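Local coordinates for carboxymuconolactone decarboxylase family protein (Thermotoga maritima, PDB 1VKE), which is of uncertain function but probably acts as a peroxiredoxin-like oxidoreductase, possibly in antioxidative defence, at residues Thr57-Gly62 with Leu79-Gln84; Ser66-Cys71 with Asp97-Val102; Cys74-Leu79 with Val115-Glu120. All blocks are in the same frame, centred on the assembly; numbering follows the deposited sequence. Where two conformers were deposited one is given.

Interaction 1 of 3, residues Thr57-Gly62 with Leu79-Gln84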
loop_
_atom_site.group_PDB
_atom_site.type_symbol
_atom_site.label_atom_id
_atom_site.label_comp_id
_atom_site.label_asym_id
_atom_site.label_seq_id
_atom_site.Cartn_x
_atom_site.Cartn_y
_atom_site.Cartn_z
ATOM N N THR E 57 -4.895 -17.862 -17.303
ATOM C CA THR E 57 -3.645 -17.213 -16.954
ATOM C C THR E 57 -3.889 -15.790 -16.493
ATOM O O THR E 57 -3.323 -15.353 -15.471
ATOM C CB THR E 57 -2.714 -17.221 -18.146
ATOM O OG1 THR E 57 -2.352 -18.586 -18.476
ATOM C CG2 THR E 57 -1.399 -16.532 -17.804
ATOM N N LYS E 58 -4.686 -15.043 -17.267
ATOM C CA LYS E 58 -4.942 -13.629 -16.909
ATOM C C LYS E 58 -5.694 -13.509 -15.574
ATOM O O LYS E 58 -5.384 -12.624 -14.735
ATOM C CB LYS E 58 -5.658 -12.888 -18.040
ATOM C CG LYS E 58 -4.828 -12.699 -19.281
ATOM C CD LYS E 58 -5.498 -11.773 -20.263
ATOM C CE LYS E 58 -4.683 -11.589 -21.530
ATOM N NZ LYS E 58 -5.100 -10.454 -22.416
ATOM N N GLU E 59 -6.654 -14.398 -15.348
ATOM C CA GLU E 59 -7.390 -14.373 -14.064
ATOM C C GLU E 59 -6.507 -14.757 -12.866
ATOM O O GLU E 59 -6.641 -14.177 -11.791
ATOM C CB GLU E 59 -8.658 -15.204 -14.161
ATOM C CG GLU E 59 -9.668 -14.616 -15.145
ATOM C CD GLU E 59 -10.365 -13.326 -14.677
ATOM O OE1 GLU E 59 -10.190 -12.943 -13.506
ATOM O OE2 GLU E 59 -11.136 -12.726 -15.481
ATOM N N LEU E 60 -5.581 -15.685 -13.063
ATOM C CA LEU E 60 -4.580 -15.997 -12.053
ATOM C C LEU E 60 -3.665 -14.794 -11.786
ATOM O O LEU E 60 -3.305 -14.512 -10.651
ATOM C CB LEU E 60 -3.768 -17.221 -12.437
ATOM C CG LEU E 60 -4.532 -18.537 -12.281
ATOM C CD1 LEU E 60 -3.766 -19.585 -13.104
ATOM C CD2 LEU E 60 -4.662 -18.971 -10.826
ATOM N N MET E 61 -3.300 -14.043 -12.812
ATOM C CA MET E 61 -2.566 -12.783 -12.596
ATOM C C MET E 61 -3.367 -11.751 -11.833
ATOM O O MET E 61 -2.824 -11.080 -10.955
ATOM C CB MET E 61 -2.092 -12.201 -13.939
ATOM C CG MET E 61 -1.077 -13.073 -14.631
ATOM S SD MET E 61 -0.770 -12.479 -16.326
ATOM C CE MET E 61 0.608 -13.549 -16.678
ATOM N N GLY E 62 -4.653 -11.621 -12.154
ATOM C CA GLY E 62 -5.524 -10.749 -11.408
ATOM C C GLY E 62 -5.522 -11.159 -9.918
ATOM O O GLY E 62 -5.549 -10.323 -8.985
ATOM N N LEU E 79 -11.013 -15.223 -7.855
ATOM C CA LEU E 79 -11.181 -16.631 -7.495
ATOM C C LEU E 79 -12.366 -17.200 -8.231
ATOM O O LEU E 79 -12.316 -18.324 -8.756
ATOM C CB LEU E 79 -11.399 -16.836 -5.979
ATOM C CG LEU E 79 -10.136 -16.872 -5.122
ATOM C CD1 LEU E 79 -10.482 -16.843 -3.621
ATOM C CD2 LEU E 79 -9.250 -18.091 -5.461
ATOM N N VAL E 80 -13.488 -16.483 -8.247
ATOM C CA VAL E 80 -14.648 -17.008 -9.016
ATOM C C VAL E 80 -14.241 -17.290 -10.473
ATOM O O VAL E 80 -14.536 -18.346 -11.036
ATOM C CB VAL E 80 -15.866 -16.047 -8.956
ATOM C CG1 VAL E 80 -16.985 -16.493 -9.840
ATOM C CG2 VAL E 80 -16.332 -15.913 -7.528
ATOM N N ARG E 81 -13.583 -16.304 -11.093
ATOM C CA ARG E 81 -13.247 -16.435 -12.509
ATOM C C ARG E 81 -12.255 -17.577 -12.705
ATOM O O ARG E 81 -12.356 -18.343 -13.688
ATOM C CB ARG E 81 -12.591 -15.142 -12.982
ATOM C CG ARG E 81 -13.519 -13.967 -13.041
ATOM C CD ARG E 81 -14.517 -14.066 -14.177
ATOM N NE ARG E 81 -13.795 -14.193 -15.459
ATOM C CZ ARG E 81 -13.847 -15.248 -16.280
ATOM N NH1 ARG E 81 -14.633 -16.281 -16.024
ATOM N NH2 ARG E 81 -13.125 -15.237 -17.392
ATOM N N CYS E 82 -11.274 -17.717 -11.797
ATOM C CA CYS E 82 -10.300 -18.836 -11.910
ATOM C C CYS E 82 -11.029 -20.197 -11.857
ATOM O O CYS E 82 -10.766 -21.114 -12.643
ATOM C CB CYS E 82 -9.277 -18.803 -10.799
ATOM S SG CYS E 82 -8.040 -17.451 -11.001
ATOM N N VAL E 83 -11.921 -20.326 -10.909
ATOM C CA VAL E 83 -12.724 -21.570 -10.809
ATOM C C VAL E 83 -13.558 -21.819 -12.067
ATOM O O VAL E 83 -13.560 -22.937 -12.651
ATOM C CB VAL E 83 -13.620 -21.534 -9.537
ATOM C CG1 VAL E 83 -14.666 -22.639 -9.520
ATOM C CG2 VAL E 83 -12.729 -21.607 -8.293
ATOM N N GLN E 84 -14.236 -20.771 -12.528
ATOM C CA GLN E 84 -15.049 -20.861 -13.762
ATOM C C GLN E 84 -14.232 -21.305 -14.972
ATOM O O GLN E 84 -14.724 -22.037 -15.818
ATOM C CB GLN E 84 -15.733 -19.527 -14.079
ATOM C CG GLN E 84 -16.851 -19.149 -13.092
ATOM C CD GLN E 84 -17.493 -17.793 -13.382
ATOM O OE1 GLN E 84 -16.820 -16.864 -13.830
ATOM N NE2 GLN E 84 -18.806 -17.689 -13.138
#

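Interaction 2 of 3, residues Ser66-Cys71 with Asp97-Val102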
loop_
_atom_site.group_PDB
_atom_site.type_symbol
_atom_site.label_atom_id
_atom_site.label_comp_id
_atom_site.label_asym_id
_atom_site.label_seq_id
_atom_site.Cartn_x
_atom_site.Cartn_y
_atom_site.Cartn_z
ATOM N N SER E 66 -4.258 -8.804 -6.891
ATOM C CA SER E 66 -5.278 -8.463 -5.868
ATOM C C SER E 66 -4.850 -8.930 -4.489
ATOM O O SER E 66 -5.203 -8.316 -3.508
ATOM C CB SER E 66 -6.609 -9.156 -6.235
ATOM O OG SER E 66 -7.101 -8.681 -7.494
ATOM N N THR E 67 -4.114 -10.034 -4.407
ATOM C CA THR E 67 -3.641 -10.543 -3.131
ATOM C C THR E 67 -2.482 -9.724 -2.557
ATOM O O THR E 67 -2.480 -9.387 -1.380
ATOM C CB THR E 67 -3.254 -12.038 -3.272
ATOM O OG1 THR E 67 -4.388 -12.776 -3.735
ATOM C CG2 THR E 67 -2.845 -12.631 -1.911
ATOM N N VAL E 68 -1.464 -9.400 -3.362
ATOM C CA VAL E 68 -0.353 -8.640 -2.837
ATOM C C VAL E 68 -0.791 -7.212 -2.456
ATOM O O VAL E 68 -0.175 -6.555 -1.578
ATOM C CB VAL E 68 0.896 -8.548 -3.777
ATOM C CG1 VAL E 68 1.453 -9.912 -4.036
ATOM C CG2 VAL E 68 0.605 -7.798 -5.040
ATOM N N LEU E 69 -1.843 -6.705 -3.141
ATOM C CA LEU E 69 -2.418 -5.399 -2.804
ATOM C C LEU E 69 -3.538 -5.470 -1.730
ATOM O O LEU E 69 -4.096 -4.429 -1.348
ATOM C CB LEU E 69 -2.942 -4.691 -4.055
ATOM C CG LEU E 69 -1.879 -4.279 -5.082
ATOM C CD1 LEU E 69 -2.551 -3.877 -6.386
ATOM C CD2 LEU E 69 -0.981 -3.171 -4.582
ATOM N N ARG E 70 -3.849 -6.677 -1.276
ATOM C CA ARG E 70 -4.703 -6.909 -0.128
ATOM C C ARG E 70 -6.115 -6.351 -0.323
ATOM O O ARG E 70 -6.623 -5.628 0.536
ATOM C CB ARG E 70 -4.040 -6.356 1.129
ATOM C CG ARG E 70 -2.877 -7.158 1.554
ATOM C CD ARG E 70 -2.330 -6.731 2.900
ATOM N NE ARG E 70 -1.594 -5.486 2.842
ATOM C CZ ARG E 70 -1.586 -4.524 3.806
ATOM N NH1 ARG E 70 -2.373 -4.546 4.879
ATOM N NH2 ARG E 70 -0.823 -3.500 3.604
ATOM N N CYS E 71 -6.729 -6.676 -1.463
ATOM C CA CYS E 71 -8.134 -6.300 -1.747
ATOM C C CYS E 71 -9.027 -7.517 -1.721
ATOM O O CYS E 71 -9.042 -8.291 -2.673
ATOM C CB CYS E 71 -8.193 -5.675 -3.143
ATOM S SG CYS E 71 -9.912 -5.218 -3.656
ATOM N N ASP E 97 1.007 -18.554 -3.352
ATOM C CA ASP E 97 2.337 -18.650 -2.708
ATOM C C ASP E 97 3.275 -17.544 -3.193
ATOM O O ASP E 97 4.034 -16.971 -2.404
ATOM C CB ASP E 97 2.992 -19.984 -2.995
ATOM C CG ASP E 97 2.558 -21.085 -2.068
ATOM O OD1 ASP E 97 2.007 -20.800 -0.980
ATOM O OD2 ASP E 97 2.808 -22.287 -2.353
ATOM N N ILE E 98 3.197 -17.206 -4.482
ATOM C CA ILE E 98 3.970 -16.093 -5.036
ATOM C C ILE E 98 3.529 -14.805 -4.373
ATOM O O ILE E 98 4.343 -14.005 -3.936
ATOM C CB ILE E 98 3.832 -16.037 -6.587
ATOM C CG1 ILE E 98 4.638 -17.167 -7.244
ATOM C CG2 ILE E 98 4.302 -14.724 -7.104
ATOM C CD1 ILE E 98 4.291 -17.475 -8.694
ATOM N N ALA E 99 2.225 -14.585 -4.309
ATOM C CA ALA E 99 1.684 -13.402 -3.640
ATOM C C ALA E 99 2.120 -13.291 -2.170
ATOM O O ALA E 99 2.461 -12.215 -1.686
ATOM C CB ALA E 99 0.156 -13.397 -3.710
ATOM N N LEU E 100 2.063 -14.404 -1.462
ATOM C CA LEU E 100 2.448 -14.430 -0.062
ATOM C C LEU E 100 3.925 -14.054 0.146
ATOM O O LEU E 100 4.273 -13.248 1.029
ATOM C CB LEU E 100 2.192 -15.811 0.526
ATOM C CG LEU E 100 2.646 -16.102 1.951
ATOM C CD1 LEU E 100 1.936 -15.199 2.933
ATOM C CD2 LEU E 100 2.395 -17.570 2.280
ATOM N N VAL E 101 4.805 -14.678 -0.635
ATOM C CA VAL E 101 6.228 -14.416 -0.479
ATOM C C VAL E 101 6.553 -12.972 -0.841
ATOM O O VAL E 101 7.294 -12.285 -0.096
ATOM C CB VAL E 101 7.073 -15.452 -1.259
ATOM C CG1 VAL E 101 8.510 -15.062 -1.269
ATOM C CG2 VAL E 101 6.887 -16.828 -0.605
ATOM N N VAL E 102 5.985 -12.489 -1.947
ATOM C CA VAL E 102 6.281 -11.159 -2.465
ATOM C C VAL E 102 5.701 -10.063 -1.567
ATOM O O VAL E 102 6.346 -9.045 -1.278
ATOM C CB VAL E 102 5.755 -10.992 -3.907
ATOM C CG1 VAL E 102 5.856 -9.529 -4.384
ATOM C CG2 VAL E 102 6.495 -11.922 -4.886
#

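Interaction 3 of 3, residues Cys74-Leu79 with Val115-Glu120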
loop_
_atom_site.group_PDB
_atom_site.type_symbol
_atom_site.label_atom_id
_atom_site.label_comp_id
_atom_site.label_asym_id
_atom_site.label_seq_id
_atom_site.Cartn_x
_atom_site.Cartn_y
_atom_site.Cartn_z
ATOM N N CYS E 74 -11.619 -7.964 -4.565
ATOM C CA CYS E 74 -10.935 -8.241 -5.830
ATOM C C CYS E 74 -10.450 -9.698 -5.850
ATOM O O CYS E 74 -10.546 -10.423 -6.863
ATOM C CB CYS E 74 -9.701 -7.365 -6.029
ATOM S SG CYS E 74 -9.999 -5.595 -5.803
ATOM N N ILE E 75 -9.925 -10.142 -4.710
ATOM C CA ILE E 75 -9.500 -11.540 -4.559
ATOM C C ILE E 75 -10.675 -12.486 -4.846
ATOM O O ILE E 75 -10.576 -13.483 -5.609
ATOM C CB ILE E 75 -8.964 -11.808 -3.120
ATOM C CG1 ILE E 75 -7.631 -11.081 -2.941
ATOM C CG2 ILE E 75 -8.791 -13.350 -2.885
ATOM C CD1 ILE E 75 -7.127 -11.069 -1.534
ATOM N N ARG E 76 -11.804 -12.188 -4.211
ATOM C CA ARG E 76 -13.026 -12.992 -4.416
ATOM C C ARG E 76 -13.461 -13.069 -5.890
ATOM O O ARG E 76 -13.749 -14.146 -6.413
ATOM C CB ARG E 76 -14.177 -12.475 -3.568
ATOM C CG ARG E 76 -14.078 -12.778 -2.100
ATOM C CD ARG E 76 -15.216 -12.075 -1.273
ATOM N NE ARG E 76 -14.905 -12.035 0.160
ATOM C CZ ARG E 76 -14.731 -10.925 0.911
ATOM N NH1 ARG E 76 -14.818 -9.699 0.395
ATOM N NH2 ARG E 76 -14.462 -11.052 2.211
ATOM N N TYR E 77 -13.470 -11.920 -6.562
ATOM C CA TYR E 77 -13.858 -11.824 -7.941
ATOM C C TYR E 77 -12.948 -12.729 -8.773
ATOM O O TYR E 77 -13.396 -13.562 -9.557
ATOM C CB TYR E 77 -13.747 -10.361 -8.489
ATOM C CG TYR E 77 -14.008 -10.339 -9.973
ATOM C CD1 TYR E 77 -15.291 -10.293 -10.477
ATOM C CD2 TYR E 77 -12.945 -10.322 -10.886
ATOM C CE1 TYR E 77 -15.524 -10.347 -11.869
ATOM C CE2 TYR E 77 -13.182 -10.376 -12.264
ATOM C CZ TYR E 77 -14.466 -10.371 -12.731
ATOM O OH TYR E 77 -14.732 -10.391 -14.088
ATOM N N HIS E 78 -11.632 -12.571 -8.626
ATOM C CA HIS E 78 -10.722 -13.403 -9.465
ATOM C C HIS E 78 -10.749 -14.887 -9.111
ATOM O O HIS E 78 -10.525 -15.733 -9.985
ATOM C CB HIS E 78 -9.326 -12.817 -9.441
ATOM C CG HIS E 78 -9.261 -11.515 -10.147
ATOM N ND1 HIS E 78 -9.406 -11.391 -11.519
ATOM C CD2 HIS E 78 -9.085 -10.259 -9.675
ATOM C CE1 HIS E 78 -9.349 -10.111 -11.838
ATOM N NE2 HIS E 78 -9.119 -9.404 -10.742
ATOM N N LEU E 79 -11.013 -15.223 -7.855
ATOM C CA LEU E 79 -11.181 -16.631 -7.495
ATOM C C LEU E 79 -12.366 -17.200 -8.231
ATOM O O LEU E 79 -12.316 -18.324 -8.756
ATOM C CB LEU E 79 -11.399 -16.836 -5.979
ATOM C CG LEU E 79 -10.136 -16.872 -5.122
ATOM C CD1 LEU E 79 -10.482 -16.843 -3.621
ATOM C CD2 LEU E 79 -9.250 -18.091 -5.461
ATOM N N VAL E 115 -8.715 -18.736 0.950
ATOM C CA VAL E 115 -8.835 -20.195 1.024
ATOM C C VAL E 115 -10.229 -20.581 1.469
ATOM O O VAL E 115 -10.832 -21.508 0.896
ATOM C CB VAL E 115 -7.725 -20.806 1.902
ATOM C CG1 VAL E 115 -8.038 -22.276 2.203
ATOM C CG2 VAL E 115 -6.404 -20.708 1.130
ATOM N N GLY E 116 -10.779 -19.835 2.397
ATOM C CA GLY E 116 -12.150 -20.037 2.861
ATOM C C GLY E 116 -13.195 -19.870 1.774
ATOM O O GLY E 116 -14.124 -20.689 1.623
ATOM N N PHE E 117 -13.010 -18.835 0.969
ATOM C CA PHE E 117 -13.888 -18.568 -0.127
ATOM C C PHE E 117 -13.769 -19.628 -1.199
ATOM O O PHE E 117 -14.776 -20.095 -1.724
ATOM C CB PHE E 117 -13.597 -17.205 -0.709
ATOM C CG PHE E 117 -14.627 -16.743 -1.667
ATOM C CD1 PHE E 117 -15.938 -16.539 -1.256
ATOM C CD2 PHE E 117 -14.316 -16.544 -2.987
ATOM C CE1 PHE E 117 -16.915 -16.123 -2.159
ATOM C CE2 PHE E 117 -15.283 -16.109 -3.895
ATOM C CZ PHE E 117 -16.576 -15.897 -3.482
ATOM N N LEU E 118 -12.547 -20.042 -1.508
ATOM C CA LEU E 118 -12.343 -21.122 -2.480
ATOM C C LEU E 118 -13.070 -22.390 -2.012
ATOM O O LEU E 118 -13.723 -23.085 -2.811
ATOM C CB LEU E 118 -10.870 -21.382 -2.666
ATOM C CG LEU E 118 -10.466 -22.505 -3.620
ATOM C CD1 LEU E 118 -10.997 -22.248 -5.008
ATOM C CD2 LEU E 118 -8.965 -22.680 -3.637
ATOM N N GLU E 119 -13.000 -22.668 -0.717
ATOM C CA GLU E 119 -13.710 -23.858 -0.172
ATOM C C GLU E 119 -15.200 -23.744 -0.396
ATOM O O GLU E 119 -15.862 -24.763 -0.755
ATOM C CB GLU E 119 -13.336 -24.080 1.279
ATOM C CG GLU E 119 -11.950 -24.688 1.320
ATOM C CD GLU E 119 -11.352 -24.819 2.707
ATOM O OE1 GLU E 119 -12.013 -24.430 3.689
ATOM O OE2 GLU E 119 -10.196 -25.319 2.788
ATOM N N GLU E 120 -15.751 -22.547 -0.207
ATOM C CA GLU E 120 -17.173 -22.312 -0.471
ATOM C C GLU E 120 -17.526 -22.575 -1.942
ATOM O O GLU E 120 -18.544 -23.233 -2.240
ATOM C CB GLU E 120 -17.553 -20.877 -0.093
ATOM C CG GLU E 120 -19.039 -20.584 -0.176
ATOM C CD GLU E 120 -19.372 -19.130 0.188
ATOM O OE1 GLU E 120 -18.515 -18.457 0.850
ATOM O OE2 GLU E 120 -20.482 -18.674 -0.197
#

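Interaction 1 of 3, residues Thr57-Gly62 with Leu79-Gln84
E59 meets R81, and C82 settles beside E59 and L60, where helices 55-68 and 72-84 pack as an antiparallel pair in the AhpD-like fold. The axes of the two short segments approach to 8.8 Å at 156°, with E59 and C82 the nearest backbone neighbours.

The polar part is a salt bridge between E59 OE2 and R81 NE, 3.0 Å long and bent, with 139° at the hydrogen. R81 was deposited in two conformers; this geometry is that of one of them and need not hold for the other. The donor stands well above the carboxylate plane, and the carboxylate and guanidinium planes are nearly perpendicular, so this is a single-contact bridge rather than a side-by-side pairing of two oxygens with two nitrogens. R81 CB lies only 3.3 Å from E59 CD, so the arginine presses on the carboxylate with its aliphatic root as well as with its head. The bend of E59 at chi2 (-72°) turns the carboxylate so that OE1 can pair with H78 ND1 in a probable hydrogen bond while OE2 faces the arginine. R81 has further partners in E85, by a salt bridge from NH2, and in Q84, whose OE1 lies in the guanidinium plane. With an alanine in place of E59, H78 ND1 would probably lose its carboxylate partner and R81 NE its mate, and the arginine head would be freer to turn. The E59-H78 pairing close to the C71-C74 disulfide resembles the glutamate-histidine-cysteine relay of AhpD enzymes and is consistent with a similar role.

The remaining contacts are van der Waals and centre on sulfur. C82 SG lies beside the helix backbone, 3.6 Å from E59 C, and also touches E59 CB at 3.9 Å. The apolar contact comes from L60, whose CD2 methyl lies 3.7 Å from C82 SG.

Interaction 2 of 3, residues Ser66-Cys71 with Asp97-Val102
V68 and A99 face each other with their CB atoms each directed toward the opposing helix, 89-103 for the valine and 55-68 for the alanine, and one valine branch makes the valine's contacts. V68 CG1 sits 3.4 Å from A99 O and also touches the methyl, 3.7 Å from A99 CB. The branch therefore lies against the alanine's backbone as well as its side chain, a fit made possible by the small residue: the CA atoms of V68 and A99 are only 5.2 Å apart. At the next turn the same V68 CG1 reaches V102 CG1 more loosely, at 4.4 Å.

T67 meets A99 from one residue earlier in its helix, methyl to methyl, with T67 CG2 at 3.6 Å from A99 CB. Its chi1 of -58° separates the two branches by character: CG2 goes to the alanine, while OG1 turns back beside the backbone N and is hydrogen-bonded to L63 O of its own helix. In this way the threonine hydroxyl is satisfied within a buried, largely apolar meeting of side chains. Around it the assembly closes in, for V102 also packs on Y48 of the second subunit and on S105 of the fourth.

Just beyond V68 the helix ends. R70 takes positive phi, and the bonds from C71 N to S66 O and from R70 N to T67 O complete a Schellman motif. C71 then serves as the N-cap residue of the following helix and is joined to C74 by a disulfide. A CxxC pair at the start of a helix is the arrangement of the redox cysteines in AhpD, and the C71-C74 disulfide is consistent with the activity assigned to this family.

Interaction 3 of 3, residues Cys74-Leu79 with Val115-Glu120
F117 swings its CG anti to the backbone N (chi1 -169°), and R76 places its CG beside its own N (chi1 -74°), which together lay the arginine's aliphatic stem across one face of the phenyl ring. R76 CG stands 3.9 Å from the F117 ring centroid, almost on the ring normal, a CH-pi contact. R76 CB follows at 3.8 Å from F117 CE2, and that ring carbon also touches the arginine's carbonyl, 3.5 Å from R76 O. The guanidinium does not stack: its plane is 81° from the ring, and NH1 is engaged in a salt bridge with D73, so what lies over this face of the ring is the aliphatic stem, not the guanidinium. At the ring edge, in its plane, comes a methyl of L79, with CD1 at 3.9 Å from F117 CD2.

Helix 72-84 runs roughly alongside helix 108-127, the two short segments inclined at 35° with axes 10.2 Å apart. Helix 15-28 adds to the group through F18, touching R76, and Y15, touching F117. Helix 89-103 contributes I92, which packs against both L79 and L118.

How the interactions relate
Helix 72-84 is the common element of interactions 1 and 3, whose centres lie 10 Å apart and which share L79; interactions 1 and 2 both draw on helix 55-68, with centres 14 Å apart. Interaction 2 is 13 Å from interaction 3. Along the chain the first segments follow in order, 57-62, 66-71 and 74-79, before their partners 79-84, 97-102 and 115-120, so all three pairings interlace. Helix 72-84 is thereby held by a helix before it and one after it in the chain. S66 packs on C74 and H78, linking interaction 2 to interaction 3 beside the disulfide, the probable redox centre, within an all-helical subunit of a six-chain assembly.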